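Local coordinates for adhesion and penetration protein autotransporter (Haemophilus influenzae, PDB 3SYJ), which probably acts as a serine protease and promotes adherence and invasion by binding directly to a host cell structure, its passenger domain also self-associating in bacterial aggregation, at residues S270-A275 and M343-G348; G337-F342 and G362-G367; A382-S387 and D402-I407. All blocks are in the same frame, centred on the assembly; numbering follows the deposited sequence.

Interaction 1 of 3, residues S270-A275 and M343-G348; sequences SLYTRA and MDQKQG
Tyr272 and Met343 meet sulfur to ring where two parallel strands part company and water takes over from direct bonds. Met343 SD lies 4.5 Å from the centroid of the Tyr272 ring, in an oblique Met-aromatic contact, 39° off the ring normal. The ring reaches it because CG of Tyr272 stands anti to the backbone N (chi1 178°), and the same ring turns its edge to Met343 O, which lies in the ring plane 3.6 Å from CD1. Farther out, Tyr272 OH approaches Gln345 NE2 to 3.1 Å, but at an angle too poor for a hydrogen bond.

The direct backbone bond across the pair runs from Met343 N to Leu271 O, 3.0 Å long and almost straight. Beyond it one water donates to both Met343 O and Asp344 OD1, with a weak bond from Thr273 N, while a second links Thr273 O to Gln345 N. Asp344 OD2 accepts from Lys346 N (2.8 Å), closing an Asx turn, and also from Asn277 N. The contact thus belongs to the edge of a parallel beta-helix sheet, where strand 269-272 is outermost within this chain and both segments leave the sheet for turns.

Interaction 2 of 3, residues G337-F342 and G362-G367; sequences GETLYF and GLYFEG
Tyr341 and Tyr364 sit side by side in the sheet, yet their first torsions send the rings different ways: CG of Tyr341 is opposite the backbone N (chi1 180°), whereas CG of Tyr364 lies beside it (chi1 -75°). The two side chains therefore cross at about a right angle, and Tyr341 brings CD1 to within 3.4 Å of Tyr364 CB, which sits at the edge of the Tyr341 ring. Tyr341 continues alongside Glu366, its OH 3.2 Å from Glu366 CB and the ring steeply inclined to the carboxylate plane. In the other direction Tyr364 presents its edge to Thr339, with CD1 3.6 Å from Thr339 CG2.

On the face holding Leu340, Phe342, Leu363 and Phe365, both phenylalanines take nearly the same torsion and point the same way. Their planes are only 14° apart, but the rings are slid so far that they barely overlap, centroids 5.5 Å apart. Phe342 CE2 rests on Leu363 CD2 at 4.0 Å, and Leu340 meets Leu363 through their methyls.

Leu340 N, Tyr364 N, Phe342 N and Glu366 N bond in turn to Gly362 O, Leu340 O, Tyr364 O and Phe342 O, the last at 2.8 Å. Ahead of this ladder, Thr339 OG1 takes the place of a backbone carbonyl and accepts from Gly362 N (2.9 Å). In-register parallel pairing, with like residues paired rung on rung, Leu340 with Leu363, Tyr341 with Tyr364 and Phe342 with Phe365, is characteristic of the successive coils of a right-handed parallel beta-helix, the fold of autotransporter passenger domains.

Interaction 3 of 3, residues A382-S387 and D402-I407; sequences AGIHVS and DRLSKI
Two successive rungs of the passenger's parallel beta-helix pair here, Ile384 opposite Lys406 and His385 opposite Ile407. The strand segments approach to 4.9 Å and cross at -19°. Ile384 uses both its backbone polar atoms: its N donates to Ser405 O at 2.7 Å, and its O accepts from Ile407 N at 2.9 Å.

Ile407 O closes the ladder with two donors. Val386 N reaches it at 3.2 Å, tilted from the carbonyl plane, while Lys406 NZ, 2.8 Å away, comes from the opposite face and sits well above that plane. Bends at chi2 and chi4 bring the lysine chain round to the carbonyl of the next residue, Ile407, and NZ also donates to Gly410 O and Asp428 O, so this buried amino group, probably charged, has three carbonyl acceptors.

Among the apolar groups, Ile384 CD1 meets Leu404 CD1 obliquely, methyl to methyl. On the other face of the sheet, His385 and Ile407 cross at about a right angle. Ile407 CG1 lies between its backbone N and carbonyl carbon (chi1 57°), which carries that branch to 3.6 Å from His385 CD2, while CD1 lies in the ring plane at the edge. Gly383 CA packs 3.1 Å from Ser405 O.

Ile384 and Leu404 both rest against Trp379 of strand 379-380. From the N-terminal peptidase S6 part, packed against the other face, Asn65 and Phe124 touch Ile407, and Phe124 O bonds to Ser405 OG. The His385 ring stacks with that of Tyr364 on the preceding rung, and backbone bonds join His385 to Leu363 and Phe365. Strand 423-427 follows strand 403-407, with Leu404 touching Ile424. Strand 384-386 thus lies between strands 363-366 and 403-407 in the sheet.

How the interactions relate
From the N-terminal side, strand 269-272 opens the parallel sheet, and interaction 1 pairs it with the chain at 343-348, closing a loop of 67 residues. Interaction 2 begins inside that loop, at 337-342, and ends beyond it, at 362-367, so the two cross; its own loop of 19 residues holds segment 343-348. Interaction 3 follows in series and closes a loop of 14 residues. The first two touch through Leu271 N and Tyr341 O and through Asp344 N and Glu366 O, the last two through the backbones of Leu363, Phe365 and His385. Interactions 1 and 3 stay about 7 Å apart at their nearest atoms. Together with the bonds between them, they join five consecutive strands of one beta-helix face.

Interaction 1 of 3, residues S270-A275 and M343-G348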
loop_
_atom_site.group_PDB
_atom_site.type_symbol
_atom_site.label_atom_id
_atom_site.label_comp_id
_atom_site.label_asym_id
_atom_site.label_seq_id
_atom_site.Cartn_x
_atom_site.Cartn_y
_atom_site.Cartn_z
ATOM N N SER A 270 -66.462 29.637 -13.099
ATOM C CA SER A 270 -65.873 28.354 -12.716
ATOM C C SER A 270 -66.570 27.208 -13.430
ATOM O O SER A 270 -67.778 27.021 -13.299
ATOM C CB SER A 270 -65.973 28.120 -11.210
ATOM O OG SER A 270 -64.977 28.839 -10.512
ATOM N N LEU A 271 -65.804 26.434 -14.180
ATOM C CA LEU A 271 -66.357 25.288 -14.871
ATOM C C LEU A 271 -66.060 24.042 -14.063
ATOM O O LEU A 271 -64.917 23.792 -13.674
ATOM C CB LEU A 271 -65.795 25.216 -16.283
ATOM C CG LEU A 271 -66.183 26.547 -16.933
ATOM C CD1 LEU A 271 -64.993 27.285 -17.517
ATOM C CD2 LEU A 271 -67.300 26.369 -17.948
ATOM N N TYR A 272 -67.109 23.282 -13.777
ATOM C CA TYR A 272 -66.994 22.126 -12.910
ATOM C C TYR A 272 -68.107 21.130 -13.192
ATOM O O TYR A 272 -69.262 21.507 -13.410
ATOM C CB TYR A 272 -67.039 22.564 -11.448
ATOM C CG TYR A 272 -66.985 21.424 -10.468
ATOM C CD1 TYR A 272 -65.879 20.589 -10.413
ATOM C CD2 TYR A 272 -68.034 21.187 -9.588
ATOM C CE1 TYR A 272 -65.817 19.541 -9.512
ATOM C CE2 TYR A 272 -67.980 20.146 -8.682
ATOM C CZ TYR A 272 -66.865 19.324 -8.651
ATOM O OH TYR A 272 -66.802 18.279 -7.753
ATOM N N THR A 273 -67.748 19.853 -13.185
ATOM C CA THR A 273 -68.697 18.776 -13.420
ATOM C C THR A 273 -68.580 17.793 -12.269
ATOM O O THR A 273 -67.566 17.104 -12.124
ATOM C CB THR A 273 -68.411 18.074 -14.748
ATOM O OG1 THR A 273 -68.668 18.983 -15.828
ATOM C CG2 THR A 273 -69.278 16.842 -14.903
ATOM N N ARG A 274 -69.626 17.746 -11.450
ATOM C CA ARG A 274 -69.595 17.048 -10.169
ATOM C C ARG A 274 -69.124 15.597 -10.259
ATOM O O ARG A 274 -68.429 15.115 -9.366
ATOM C CB ARG A 274 -70.976 17.107 -9.519
ATOM C CG ARG A 274 -71.750 18.372 -9.865
ATOM C CD ARG A 274 -72.940 18.574 -8.932
ATOM N NE ARG A 274 -73.565 19.883 -9.118
ATOM C CZ ARG A 274 -74.338 20.479 -8.213
ATOM N NH1 ARG A 274 -74.584 19.888 -7.049
ATOM N NH2 ARG A 274 -74.864 21.673 -8.470
ATOM N N ALA A 275 -69.502 14.901 -11.327
ATOM C CA ALA A 275 -69.206 13.479 -11.429
ATOM C C ALA A 275 -67.815 13.176 -11.996
ATOM O O ALA A 275 -67.406 12.017 -12.048
ATOM C CB ALA A 275 -70.288 12.772 -12.243
ATOM N N MET A 343 -62.051 23.074 -13.082
ATOM C CA MET A 343 -61.724 22.054 -12.103
ATOM C C MET A 343 -62.331 20.705 -12.504
ATOM O O MET A 343 -63.438 20.654 -13.028
ATOM C CB MET A 343 -62.241 22.471 -10.730
ATOM C CG MET A 343 -61.814 21.549 -9.601
ATOM S SD MET A 343 -62.843 21.771 -8.138
ATOM C CE MET A 343 -63.326 23.494 -8.313
ATOM N N ASP A 344 -61.602 19.627 -12.302
ATOM C CA ASP A 344 -62.071 18.266 -12.479
ATOM C C ASP A 344 -61.307 17.303 -11.588
ATOM O O ASP A 344 -60.122 17.391 -11.468
ATOM C CB ASP A 344 -61.985 17.840 -13.934
ATOM C CG ASP A 344 -62.851 16.639 -14.267
ATOM O OD1 ASP A 344 -63.866 16.797 -14.851
ATOM O OD2 ASP A 344 -62.480 15.536 -14.037
ATOM N N GLN A 345 -62.028 16.389 -10.967
ATOM C CA GLN A 345 -61.483 15.391 -10.075
ATOM C C GLN A 345 -61.015 14.116 -10.766
ATOM O O GLN A 345 -60.399 13.312 -10.188
ATOM C CB GLN A 345 -62.461 15.108 -8.947
ATOM C CG GLN A 345 -62.604 16.275 -7.985
ATOM C CD GLN A 345 -63.740 16.145 -6.991
ATOM O OE1 GLN A 345 -63.546 16.344 -5.811
ATOM N NE2 GLN A 345 -64.913 15.807 -7.458
ATOM N N LYS A 346 -61.308 13.974 -12.035
ATOM C CA LYS A 346 -60.806 12.845 -12.780
ATOM C C LYS A 346 -59.929 12.968 -14.005
ATOM O O LYS A 346 -58.756 12.979 -13.886
ATOM C CB LYS A 346 -61.920 11.869 -13.123
ATOM C CG LYS A 346 -62.417 11.086 -11.951
ATOM C CD LYS A 346 -63.692 10.361 -12.234
ATOM C CE LYS A 346 -64.228 9.517 -11.098
ATOM N NZ LYS A 346 -63.534 9.535 -9.783
ATOM N N GLN A 347 -60.505 13.091 -15.171
ATOM C CA GLN A 347 -59.896 13.654 -16.348
ATOM C C GLN A 347 -60.832 14.525 -17.135
ATOM O O GLN A 347 -61.690 14.050 -17.812
ATOM C CB GLN A 347 -59.298 12.589 -17.248
ATOM C CG GLN A 347 -58.500 13.088 -18.395
ATOM C CD GLN A 347 -57.097 13.511 -18.026
ATOM O OE1 GLN A 347 -56.551 13.032 -17.118
ATOM N NE2 GLN A 347 -56.538 14.368 -18.769
ATOM N N GLY A 348 -60.600 15.818 -17.079
ATOM C CA GLY A 348 -61.453 16.760 -17.776
ATOM C C GLY A 348 -60.999 16.997 -19.199
ATOM O O GLY A 348 -59.872 16.658 -19.579
HETATM O O HOH W 1 -64.969 19.126 -14.627
HETATM O O HOH W 2 -64.979 16.810 -10.998
#

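Interaction 2 of 3, residues G337-F342 and G362-G367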
loop_
_atom_site.group_PDB
_atom_site.type_symbol
_atom_site.label_atom_id
_atom_site.label_comp_id
_atom_site.label_asym_id
_atom_site.label_seq_id
_atom_site.Cartn_x
_atom_site.Cartn_y
_atom_site.Cartn_z
ATOM N N GLY A 337 -61.415 40.504 -21.880
ATOM C CA GLY A 337 -61.311 39.081 -21.606
ATOM C C GLY A 337 -61.385 38.743 -20.130
ATOM O O GLY A 337 -60.736 39.379 -19.302
ATOM N N GLU A 338 -62.189 37.740 -19.793
ATOM C CA GLU A 338 -62.257 37.253 -18.422
ATOM C C GLU A 338 -61.370 36.020 -18.230
ATOM O O GLU A 338 -61.060 35.302 -19.179
ATOM C CB GLU A 338 -63.701 36.931 -18.032
ATOM C CG GLU A 338 -64.371 35.866 -18.899
ATOM C CD GLU A 338 -65.764 35.503 -18.410
ATOM O OE1 GLU A 338 -65.878 34.963 -17.292
ATOM O OE2 GLU A 338 -66.745 35.752 -19.144
ATOM N N THR A 339 -60.953 35.788 -16.994
ATOM C CA THR A 339 -60.154 34.618 -16.666
ATOM C C THR A 339 -61.078 33.440 -16.350
ATOM O O THR A 339 -62.139 33.618 -15.759
ATOM C CB THR A 339 -59.203 34.929 -15.497
ATOM O OG1 THR A 339 -58.180 35.815 -15.964
ATOM C CG2 THR A 339 -58.561 33.661 -14.945
ATOM N N LEU A 340 -60.690 32.241 -16.769
ATOM C CA LEU A 340 -61.552 31.077 -16.598
ATOM C C LEU A 340 -60.918 30.089 -15.645
ATOM O O LEU A 340 -59.697 29.959 -15.603
ATOM C CB LEU A 340 -61.810 30.395 -17.935
ATOM C CG LEU A 340 -62.460 31.245 -19.021
ATOM C CD1 LEU A 340 -62.332 30.523 -20.352
ATOM C CD2 LEU A 340 -63.918 31.556 -18.696
ATOM N N TYR A 341 -61.752 29.395 -14.882
ATOM C CA TYR A 341 -61.270 28.425 -13.906
ATOM C C TYR A 341 -61.929 27.076 -14.152
ATOM O O TYR A 341 -63.150 26.948 -14.071
ATOM C CB TYR A 341 -61.539 28.904 -12.471
ATOM C CG TYR A 341 -61.074 27.941 -11.395
ATOM C CD1 TYR A 341 -59.734 27.868 -11.029
ATOM C CD2 TYR A 341 -61.976 27.109 -10.739
ATOM C CE1 TYR A 341 -59.304 26.983 -10.045
ATOM C CE2 TYR A 341 -61.558 26.227 -9.752
ATOM C CZ TYR A 341 -60.223 26.164 -9.411
ATOM O OH TYR A 341 -59.807 25.285 -8.429
ATOM N N PHE A 342 -61.109 26.077 -14.465
ATOM C CA PHE A 342 -61.588 24.738 -14.762
ATOM C C PHE A 342 -61.110 23.788 -13.683
ATOM O O PHE A 342 -59.911 23.689 -13.411
ATOM C CB PHE A 342 -61.023 24.243 -16.091
ATOM C CG PHE A 342 -61.556 24.956 -17.305
ATOM C CD1 PHE A 342 -62.669 24.475 -17.976
ATOM C CD2 PHE A 342 -60.907 26.072 -17.813
ATOM C CE1 PHE A 342 -63.146 25.113 -19.116
ATOM C CE2 PHE A 342 -61.381 26.723 -18.949
ATOM C CZ PHE A 342 -62.500 26.240 -19.601
ATOM N N GLY A 362 -56.927 34.797 -18.370
ATOM C CA GLY A 362 -56.029 33.655 -18.337
ATOM C C GLY A 362 -56.756 32.361 -18.023
ATOM O O GLY A 362 -57.989 32.339 -17.938
ATOM N N LEU A 363 -55.994 31.284 -17.846
ATOM C CA LEU A 363 -56.563 29.969 -17.547
ATOM C C LEU A 363 -55.994 29.341 -16.273
ATOM O O LEU A 363 -54.781 29.233 -16.104
ATOM C CB LEU A 363 -56.317 29.010 -18.713
ATOM C CG LEU A 363 -56.887 29.319 -20.095
ATOM C CD1 LEU A 363 -56.153 28.478 -21.119
ATOM C CD2 LEU A 363 -58.380 29.032 -20.121
ATOM N N TYR A 364 -56.883 28.918 -15.384
ATOM C CA TYR A 364 -56.497 28.142 -14.210
ATOM C C TYR A 364 -57.007 26.719 -14.357
ATOM O O TYR A 364 -58.173 26.506 -14.697
ATOM C CB TYR A 364 -57.069 28.762 -12.932
ATOM C CG TYR A 364 -56.358 30.021 -12.486
ATOM C CD1 TYR A 364 -56.510 31.211 -13.181
ATOM C CD2 TYR A 364 -55.537 30.017 -11.369
ATOM C CE1 TYR A 364 -55.858 32.369 -12.776
ATOM C CE2 TYR A 364 -54.884 31.166 -10.958
ATOM C CZ TYR A 364 -55.047 32.338 -11.667
ATOM O OH TYR A 364 -54.400 33.480 -11.257
ATOM N N PHE A 365 -56.138 25.745 -14.114
ATOM C CA PHE A 365 -56.557 24.348 -14.144
ATOM C C PHE A 365 -56.325 23.685 -12.791
ATOM O O PHE A 365 -55.213 23.705 -12.260
ATOM C CB PHE A 365 -55.847 23.577 -15.261
ATOM C CG PHE A 365 -56.257 23.997 -16.654
ATOM C CD1 PHE A 365 -57.396 23.468 -17.249
ATOM C CD2 PHE A 365 -55.504 24.920 -17.368
ATOM C CE1 PHE A 365 -57.777 23.851 -18.534
ATOM C CE2 PHE A 365 -55.880 25.309 -18.653
ATOM C CZ PHE A 365 -57.020 24.768 -19.236
ATOM N N GLU A 366 -57.390 23.125 -12.225
ATOM C CA GLU A 366 -57.288 22.334 -11.002
ATOM C C GLU A 366 -57.710 20.893 -11.307
ATOM O O GLU A 366 -58.883 20.623 -11.531
ATOM C CB GLU A 366 -58.159 22.942 -9.903
ATOM C CG GLU A 366 -58.440 22.023 -8.737
ATOM C CD GLU A 366 -57.455 22.190 -7.599
ATOM O OE1 GLU A 366 -57.517 23.236 -6.913
ATOM O OE2 GLU A 366 -56.633 21.268 -7.379
ATOM N N GLY A 367 -56.750 19.973 -11.332
ATOM C CA GLY A 367 -57.024 18.612 -11.758
ATOM C C GLY A 367 -56.519 18.386 -13.173
ATOM O O GLY A 367 -56.111 19.329 -13.855
#

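Interaction 3 of 3, residues A382-S387 and D402-I407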
loop_
_atom_site.group_PDB
_atom_site.type_symbol
_atom_site.label_atom_id
_atom_site.label_comp_id
_atom_site.label_asym_id
_atom_site.label_seq_id
_atom_site.Cartn_x
_atom_site.Cartn_y
_atom_site.Cartn_z
ATOM N N ALA A 382 -53.677 35.534 -20.990
ATOM C CA ALA A 382 -52.758 36.017 -19.966
ATOM C C ALA A 382 -51.692 34.978 -19.640
ATOM O O ALA A 382 -50.521 35.319 -19.429
ATOM C CB ALA A 382 -53.508 36.409 -18.725
ATOM N N GLY A 383 -52.093 33.712 -19.614
ATOM C CA GLY A 383 -51.193 32.638 -19.231
ATOM C C GLY A 383 -51.941 31.429 -18.704
ATOM O O GLY A 383 -53.174 31.422 -18.663
ATOM N N ILE A 384 -51.207 30.394 -18.305
ATOM C CA ILE A 384 -51.847 29.188 -17.785
ATOM C C ILE A 384 -51.330 28.840 -16.403
ATOM O O ILE A 384 -50.117 28.760 -16.183
ATOM C CB ILE A 384 -51.624 27.972 -18.714
ATOM C CG1 ILE A 384 -52.081 28.298 -20.134
ATOM C CG2 ILE A 384 -52.332 26.730 -18.166
ATOM C CD1 ILE A 384 -51.739 27.223 -21.128
ATOM N N HIS A 385 -52.253 28.634 -15.471
ATOM C CA HIS A 385 -51.886 28.234 -14.120
ATOM C C HIS A 385 -52.358 26.804 -13.860
ATOM O O HIS A 385 -53.557 26.525 -13.872
ATOM C CB HIS A 385 -52.486 29.201 -13.093
ATOM C CG HIS A 385 -52.109 28.894 -11.677
ATOM N ND1 HIS A 385 -52.620 27.813 -10.987
ATOM C CD2 HIS A 385 -51.274 29.528 -10.817
ATOM C CE1 HIS A 385 -52.113 27.795 -9.766
ATOM N NE2 HIS A 385 -51.297 28.826 -9.637
ATOM N N VAL A 386 -51.412 25.900 -13.643
ATOM C CA VAL A 386 -51.730 24.510 -13.375
ATOM C C VAL A 386 -51.417 24.174 -11.924
ATOM O O VAL A 386 -50.286 24.372 -11.465
ATOM C CB VAL A 386 -50.932 23.563 -14.298
ATOM C CG1 VAL A 386 -51.326 22.117 -14.048
ATOM C CG2 VAL A 386 -51.127 23.939 -15.768
ATOM N N SER A 387 -52.426 23.659 -11.221
ATOM C CA SER A 387 -52.340 23.342 -9.792
ATOM C C SER A 387 -51.281 22.305 -9.493
ATOM O O SER A 387 -50.888 21.531 -10.370
ATOM C CB SER A 387 -53.668 22.769 -9.288
ATOM O OG SER A 387 -54.743 23.657 -9.515
ATOM N N ASP A 402 -46.360 36.080 -29.745
ATOM C CA ASP A 402 -47.013 36.030 -28.447
ATOM C C ASP A 402 -46.282 35.082 -27.504
ATOM O O ASP A 402 -45.891 33.983 -27.895
ATOM C CB ASP A 402 -48.474 35.608 -28.579
ATOM C CG ASP A 402 -49.149 35.438 -27.229
ATOM O OD1 ASP A 402 -49.757 36.417 -26.739
ATOM O OD2 ASP A 402 -49.053 34.336 -26.648
ATOM N N ARG A 403 -46.104 35.519 -26.260
ATOM C CA ARG A 403 -45.454 34.715 -25.236
ATOM C C ARG A 403 -46.500 34.106 -24.310
ATOM O O ARG A 403 -47.374 34.809 -23.796
ATOM C CB ARG A 403 -44.493 35.582 -24.418
ATOM C CG ARG A 403 -43.332 34.836 -23.788
ATOM C CD ARG A 403 -42.583 35.739 -22.818
ATOM N NE ARG A 403 -43.361 35.927 -21.604
ATOM C CZ ARG A 403 -42.866 36.358 -20.449
ATOM N NH1 ARG A 403 -41.577 36.672 -20.342
ATOM N NH2 ARG A 403 -43.667 36.471 -19.399
ATOM N N LEU A 404 -46.410 32.799 -24.096
ATOM C CA LEU A 404 -47.289 32.125 -23.155
ATOM C C LEU A 404 -46.622 32.105 -21.782
ATOM O O LEU A 404 -45.443 31.775 -21.670
ATOM C CB LEU A 404 -47.621 30.702 -23.637
ATOM C CG LEU A 404 -48.621 29.878 -22.812
ATOM C CD1 LEU A 404 -49.407 28.889 -23.678
ATOM C CD2 LEU A 404 -47.948 29.147 -21.644
ATOM N N SER A 405 -47.380 32.482 -20.752
ATOM C CA SER A 405 -46.912 32.458 -19.368
ATOM C C SER A 405 -47.400 31.211 -18.637
ATOM O O SER A 405 -48.609 30.997 -18.489
ATOM C CB SER A 405 -47.423 33.690 -18.622
ATOM O OG SER A 405 -46.839 34.877 -19.121
ATOM N N LYS A 406 -46.464 30.395 -18.172
ATOM C CA LYS A 406 -46.813 29.177 -17.446
ATOM C C LYS A 406 -46.449 29.307 -15.980
ATOM O O LYS A 406 -45.280 29.474 -15.636
ATOM C CB LYS A 406 -46.120 27.949 -18.054
ATOM C CG LYS A 406 -45.925 26.776 -17.074
ATOM C CD LYS A 406 -47.168 25.908 -16.968
ATOM C CE LYS A 406 -47.004 24.768 -15.959
ATOM N NZ LYS A 406 -47.008 25.235 -14.548
ATOM N N ILE A 407 -47.459 29.241 -15.123
ATOM C CA ILE A 407 -47.235 29.310 -13.685
ATOM C C ILE A 407 -47.976 28.180 -12.983
ATOM O O ILE A 407 -48.569 27.328 -13.633
ATOM C CB ILE A 407 -47.654 30.674 -13.090
ATOM C CG1 ILE A 407 -49.124 30.976 -13.383
ATOM C CG2 ILE A 407 -46.781 31.786 -13.636
ATOM C CD1 ILE A 407 -49.593 32.285 -12.772
#